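Long-range contacts in capsid protein (PDB 5YKZ), which is a shrimp nodavirus capsid protein whose protruding domain, crystallised here, probably pairs with a second copy as a dimeric surface spike: residues Val14-Pro19 with Leu97-Thr102; Gly55-Ser60 with Ile70-Asp75. All blocks are in the same frame, centred on the assembly; numbering follows the deposited sequence.

Contact 1 of 2, residues Val14-Pro19 with Leu97-Thr102; sequences VNFIKP and LSVVLT
The ring of Phe-16 meets Leu-97 at its edge: CD1 of Leu-97 lies near the ring plane, 4.2 Å from Phe-16 CE1. Leu-59 from strand 58-63 covers one face of the ring, off-centre. Val-99 CG2 approaches the same ring obliquely, while the ring of Phe-112 meets it with planes inclined by about 50°. The setting is a strongly curled antiparallel beta sheet, in which the loop leaving the outermost strand 7-15 passes over strand 95-101 near the other end of the strand order. No hydrogen bond joins the two segments; alternate side chains of the strand (Leu-97, Val-99, Leu-101) supply an apolar ridge instead. Ile-17 rests on its middle. With CG1 held between the backbone N and the carbonyl carbon (chi1 62°), Ile-17 brings CG1 to 4.0 Å from Val-99 CB and reaches the same atom with CD1. Polar support comes from strand 26-30, where the side chain of Gln-28 bonds to Asn-15 O and Ile-17 N, bridging the end of strand 7-15 and the start of the loop. Pro-19 completes the row, its ring crossing Leu-101 at about a right angle, with Pro-19 CD 4.0 Å from Leu-101 CD2 and Pro-19 CG 4.1 Å from Leu-101 CB.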
loop_
_atom_site.group_PDB
_atom_site.type_symbol
_atom_site.label_atom_id
_atom_site.label_comp_id
_atom_site.label_asym_id
_atom_site.label_seq_id
_atom_site.Cartn_x
_atom_site.Cartn_y
_atom_site.Cartn_z
ATOM N N VAL B 14 10.947 -3.864 -1.582
ATOM C CA VAL B 14 11.453 -4.503 -2.786
ATOM C C VAL B 14 10.781 -3.976 -3.998
ATOM O O VAL B 14 9.522 -3.872 -3.990
ATOM C CB VAL B 14 11.272 -6.020 -2.711
ATOM C CG1 VAL B 14 11.850 -6.721 -3.931
ATOM C CG2 VAL B 14 11.996 -6.546 -1.481
ATOM N N ASN B 15 11.466 -3.567 -5.045
ATOM C CA ASN B 15 10.824 -3.191 -6.275
ATOM C C ASN B 15 10.300 -4.387 -7.025
ATOM O O ASN B 15 10.904 -5.458 -7.027
ATOM C CB ASN B 15 11.788 -2.438 -7.176
ATOM C CG ASN B 15 12.205 -1.124 -6.621
ATOM O OD1 ASN B 15 11.477 -0.514 -5.809
ATOM N ND2 ASN B 15 13.355 -0.627 -7.089
ATOM N N PHE B 16 9.170 -4.204 -7.707
ATOM C CA PHE B 16 8.719 -5.171 -8.690
ATOM C C PHE B 16 9.680 -5.207 -9.890
ATOM O O PHE B 16 10.253 -4.172 -10.261
ATOM C CB PHE B 16 7.301 -4.875 -9.169
ATOM C CG PHE B 16 6.244 -5.270 -8.227
ATOM C CD1 PHE B 16 6.073 -6.607 -7.895
ATOM C CD2 PHE B 16 5.366 -4.357 -7.668
ATOM C CE1 PHE B 16 5.054 -7.015 -7.090
ATOM C CE2 PHE B 16 4.365 -4.779 -6.810
ATOM C CZ PHE B 16 4.198 -6.069 -6.521
ATOM N N ILE B 17 9.854 -6.394 -10.460
ATOM C CA ILE B 17 10.515 -6.582 -11.761
ATOM C C ILE B 17 9.804 -5.761 -12.805
ATOM O O ILE B 17 8.656 -5.277 -12.671
ATOM C CB ILE B 17 10.651 -8.033 -12.110
ATOM C CG1 ILE B 17 9.285 -8.727 -12.244
ATOM C CG2 ILE B 17 11.614 -8.764 -11.165
ATOM C CD1 ILE B 17 9.360 -10.064 -12.964
ATOM N N LYS B 18 10.526 -5.666 -13.929
ATOM C CA LYS B 18 10.086 -4.956 -15.137
ATOM C C LYS B 18 10.052 -5.938 -16.220
ATOM O O LYS B 18 11.048 -6.104 -17.004
ATOM C CB LYS B 18 11.039 -3.811 -15.397
ATOM C CG LYS B 18 11.107 -2.815 -14.264
ATOM C CD LYS B 18 12.025 -1.660 -14.595
ATOM C CE LYS B 18 12.372 -0.791 -13.449
ATOM N NZ LYS B 18 11.279 -0.173 -12.949
ATOM N N PRO B 19 8.978 -6.681 -16.376
ATOM C CA PRO B 19 8.910 -7.686 -17.456
ATOM C C PRO B 19 9.125 -7.120 -18.828
ATOM O O PRO B 19 8.713 -6.040 -19.157
ATOM C CB PRO B 19 7.496 -8.265 -17.330
ATOM C CG PRO B 19 7.054 -7.930 -15.947
ATOM C CD PRO B 19 7.738 -6.658 -15.569
ATOM N N LEU B 97 6.995 -14.827 -6.949
ATOM C CA LEU B 97 5.802 -14.164 -7.437
ATOM C C LEU B 97 5.685 -14.338 -8.931
ATOM O O LEU B 97 6.718 -14.354 -9.619
ATOM C CB LEU B 97 5.819 -12.677 -7.114
ATOM C CG LEU B 97 5.981 -12.284 -5.671
ATOM C CD1 LEU B 97 6.026 -10.754 -5.569
ATOM C CD2 LEU B 97 4.895 -12.819 -4.800
ATOM N N SER B 98 4.511 -14.354 -9.426
ATOM C CA SER B 98 4.225 -14.227 -10.860
ATOM C C SER B 98 3.845 -12.773 -11.137
ATOM O O SER B 98 2.848 -12.311 -10.468
ATOM C CB SER B 98 3.111 -15.121 -11.225
ATOM O OG SER B 98 2.693 -14.970 -12.567
ATOM N N VAL B 99 4.511 -12.047 -11.965
ATOM C CA VAL B 99 4.291 -10.601 -12.166
ATOM C C VAL B 99 4.066 -10.358 -13.616
ATOM O O VAL B 99 4.805 -10.864 -14.481
ATOM C CB VAL B 99 5.527 -9.831 -11.715
ATOM C CG1 VAL B 99 5.251 -8.339 -11.921
ATOM C CG2 VAL B 99 5.894 -10.075 -10.265
ATOM N N VAL B 100 3.021 -9.636 -13.950
ATOM C CA VAL B 100 2.676 -9.363 -15.318
ATOM C C VAL B 100 2.373 -7.903 -15.516
ATOM O O VAL B 100 1.674 -7.268 -14.675
ATOM C CB VAL B 100 1.511 -10.230 -15.811
ATOM C CG1 VAL B 100 0.311 -10.042 -15.019
ATOM C CG2 VAL B 100 1.266 -10.066 -17.335
ATOM N N LEU B 101 2.946 -7.326 -16.555
ATOM C CA LEU B 101 2.777 -5.918 -16.928
ATOM C C LEU B 101 2.019 -5.894 -18.248
ATOM O O LEU B 101 2.482 -6.514 -19.227
ATOM C CB LEU B 101 4.092 -5.290 -17.107
ATOM C CG LEU B 101 4.359 -3.844 -17.067
ATOM C CD1 LEU B 101 3.765 -3.134 -15.863
ATOM C CD2 LEU B 101 5.861 -3.515 -17.147
ATOM N N THR B 102 0.916 -5.206 -18.327
ATOM C CA THR B 102 0.069 -5.261 -19.550
ATOM C C THR B 102 0.767 -4.596 -20.701
ATOM O O THR B 102 0.643 -5.146 -21.867
ATOM C CB THR B 102 -1.275 -4.637 -19.250
ATOM O OG1 THR B 102 -1.884 -5.347 -18.166
ATOM C CG2 THR B 102 -2.240 -4.607 -20.439
#

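Contact 2 of 2, residues Gly55-Ser60 with Ile70-Asp75; sequences GIYILS and ISINMD
Leu-59 and Ile-72 form a hydrogen-bonded pair of an antiparallel beta hairpin made by strands 58-63 and 66-73. Two nearly straight backbone bonds join them, Leu-59 N to Ile-72 O at 2.8 Å and Ile-72 N to Leu-59 O at 3.0 Å; a third, from Met-74 N to Tyr-57 O, prolongs the ladder. CA-H...O contacts from Ile-58 to Ile-72 O and from Ser-60 to Ile-70 O add to it at the non-hydrogen-bonded pairs. Water gives Leu-59 O a second donor and also bonds to Ser-71 OG, tying a side chain to the opposite strand. Apolar packing centres on Tyr-57. On the face of Leu-59 and Ile-72, Ile-72 CG2 reaches the ring of Tyr-57 obliquely, 4.0 Å from Tyr-57 CE1, and the hydroxyl of that tyrosine bonds to Thr-110 OG1; Tyr-57 CB also touches Met-74 CG. Separately, Ile-58 and Asn-73 run alongside each other in the same direction, and Ile-58 CG1 lies along the amide, 3.6 Å from Asn-73 OD1. That amide oxygen closes an Asx turn: with CG anti to the backbone N (chi1 -179°), Asn-73 OD1 accepts a 2.9 Å bond from Asp-75 N, the donor nitrogen standing 18° out of the amide's carbonyl plane.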
loop_
_atom_site.group_PDB
_atom_site.type_symbol
_atom_site.label_atom_id
_atom_site.label_comp_id
_atom_site.label_asym_id
_atom_site.label_seq_id
_atom_site.Cartn_x
_atom_site.Cartn_y
_atom_site.Cartn_z
ATOM N N GLY B 55 0.167 5.047 -22.914
ATOM C CA GLY B 55 -0.260 3.758 -22.391
ATOM C C GLY B 55 -0.271 3.727 -20.878
ATOM O O GLY B 55 0.251 4.600 -20.200
ATOM N N ILE B 56 -0.948 2.727 -20.361
ATOM C CA ILE B 56 -1.251 2.616 -18.937
ATOM C C ILE B 56 -0.277 1.598 -18.285
ATOM O O ILE B 56 -0.194 0.460 -18.735
ATOM C CB ILE B 56 -2.651 2.219 -18.734
ATOM C CG1 ILE B 56 -3.686 3.161 -19.468
ATOM C CG2 ILE B 56 -2.992 2.208 -17.222
ATOM C CD1 ILE B 56 -5.111 2.604 -19.483
ATOM N N TYR B 57 0.322 1.990 -17.166
ATOM C CA TYR B 57 1.067 1.080 -16.285
ATOM C C TYR B 57 0.033 0.224 -15.567
ATOM O O TYR B 57 -0.768 0.761 -14.767
ATOM C CB TYR B 57 1.896 1.859 -15.293
ATOM C CG TYR B 57 2.750 0.976 -14.410
ATOM C CD1 TYR B 57 2.263 0.382 -13.301
ATOM C CD2 TYR B 57 4.067 0.744 -14.715
ATOM C CE1 TYR B 57 3.031 -0.477 -12.529
ATOM C CE2 TYR B 57 4.880 -0.048 -13.948
ATOM C CZ TYR B 57 4.322 -0.699 -12.853
ATOM O OH TYR B 57 5.084 -1.552 -12.065
ATOM N N ILE B 58 0.016 -1.100 -15.815
ATOM C CA ILE B 58 -0.841 -2.049 -15.164
ATOM C C ILE B 58 -0.047 -3.258 -14.789
ATOM O O ILE B 58 0.411 -4.009 -15.686
ATOM C CB ILE B 58 -2.017 -2.484 -16.087
ATOM C CG1 ILE B 58 -2.820 -1.268 -16.624
ATOM C CG2 ILE B 58 -2.957 -3.389 -15.300
ATOM C CD1 ILE B 58 -3.975 -1.598 -17.556
ATOM N N LEU B 59 0.126 -3.459 -13.500
ATOM C CA LEU B 59 0.870 -4.587 -12.964
ATOM C C LEU B 59 -0.056 -5.441 -12.162
ATOM O O LEU B 59 -0.867 -4.880 -11.334
ATOM C CB LEU B 59 2.040 -4.079 -12.128
ATOM C CG LEU B 59 2.886 -5.166 -11.439
ATOM C CD1 LEU B 59 4.310 -4.760 -11.315
ATOM C CD2 LEU B 59 2.336 -5.446 -10.023
ATOM N N SER B 60 0.082 -6.726 -12.236
ATOM C CA SER B 60 -0.568 -7.647 -11.314
ATOM C C SER B 60 0.504 -8.627 -10.804
ATOM O O SER B 60 1.311 -9.088 -11.611
ATOM C CB SER B 60 -1.641 -8.413 -12.044
ATOM O OG SER B 60 -2.438 -9.177 -11.184
ATOM N N ILE B 70 -1.647 -8.497 -5.722
ATOM C CA ILE B 70 -1.413 -7.027 -5.752
ATOM C C ILE B 70 -1.750 -6.515 -7.114
ATOM O O ILE B 70 -1.311 -7.078 -8.124
ATOM C CB ILE B 70 0.038 -6.704 -5.322
ATOM C CG1 ILE B 70 0.136 -6.870 -3.845
ATOM C CG2 ILE B 70 0.373 -5.317 -5.738
ATOM C CD1 ILE B 70 1.566 -6.707 -3.291
ATOM N N SER B 71 -2.542 -5.438 -7.135
ATOM C CA SER B 71 -2.923 -4.782 -8.348
ATOM C C SER B 71 -2.485 -3.328 -8.312
ATOM O O SER B 71 -2.838 -2.589 -7.362
ATOM C CB SER B 71 -4.437 -4.807 -8.530
ATOM O OG SER B 71 -4.825 -3.953 -9.561
ATOM N N ILE B 72 -1.729 -2.906 -9.310
ATOM C CA ILE B 72 -1.375 -1.495 -9.513
ATOM C C ILE B 72 -1.802 -1.159 -10.911
ATOM O O ILE B 72 -1.118 -1.516 -11.897
ATOM C CB ILE B 72 0.145 -1.217 -9.293
ATOM C CG1 ILE B 72 0.580 -1.588 -7.894
ATOM C CG2 ILE B 72 0.411 0.208 -9.625
ATOM C CD1 ILE B 72 2.026 -1.459 -7.582
ATOM N N ASN B 73 -2.906 -0.481 -11.076
ATOM C CA ASN B 73 -3.497 -0.101 -12.359
ATOM C C ASN B 73 -3.593 1.416 -12.346
ATOM O O ASN B 73 -4.410 1.985 -11.603
ATOM C CB ASN B 73 -4.816 -0.802 -12.632
ATOM C CG ASN B 73 -5.361 -0.391 -13.983
ATOM O OD1 ASN B 73 -5.074 0.586 -14.505
ATOM N ND2 ASN B 73 -6.230 -1.280 -14.516
ATOM N N MET B 74 -2.761 2.080 -13.121
ATOM C CA MET B 74 -2.689 3.493 -13.151
ATOM C C MET B 74 -3.667 4.129 -14.200
ATOM O O MET B 74 -3.522 5.279 -14.543
ATOM C CB MET B 74 -1.281 3.989 -13.277
ATOM C CG MET B 74 -0.404 3.540 -12.108
ATOM S SD MET B 74 -1.053 3.688 -10.477
ATOM C CE MET B 74 -1.124 5.290 -10.431
ATOM N N ASP B 75 -4.636 3.420 -14.662
ATOM C CA ASP B 75 -5.663 3.977 -15.593
ATOM C C ASP B 75 -6.249 5.230 -14.944
ATOM O O ASP B 75 -6.806 5.140 -13.849
ATOM C CB ASP B 75 -6.710 2.958 -15.848
ATOM C CG ASP B 75 -7.752 3.335 -16.939
ATOM O OD1 ASP B 75 -8.063 4.543 -17.011
ATOM O OD2 ASP B 75 -8.211 2.405 -17.579
HETATM O O HOH W 1 -3.632 -4.610 -11.921
#

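In the fold
Contacts 1 and 2 lie with their centres about 11 Å apart and share one antiparallel sheet, in which strands 95-101 and 58-63 are neighbours. Two probable hydrogen bonds stitch them, Thr-102 N to Ile-58 O and Val-100 N to Ser-60 O, each 2.9 Å. Their apolar sides merge too: Phe-16 CG of contact 1 packs 3.7 Å from Leu-59 CD1 of contact 2. A local hairpin and a distant apolar packing thus combine, since the hairpin lies within the 77 residues separating the segments of contact 1. Within the dimer, contact 1 touches no other chain, whereas Met-74 of contact 2 packs on Thr-79 of the second subunit.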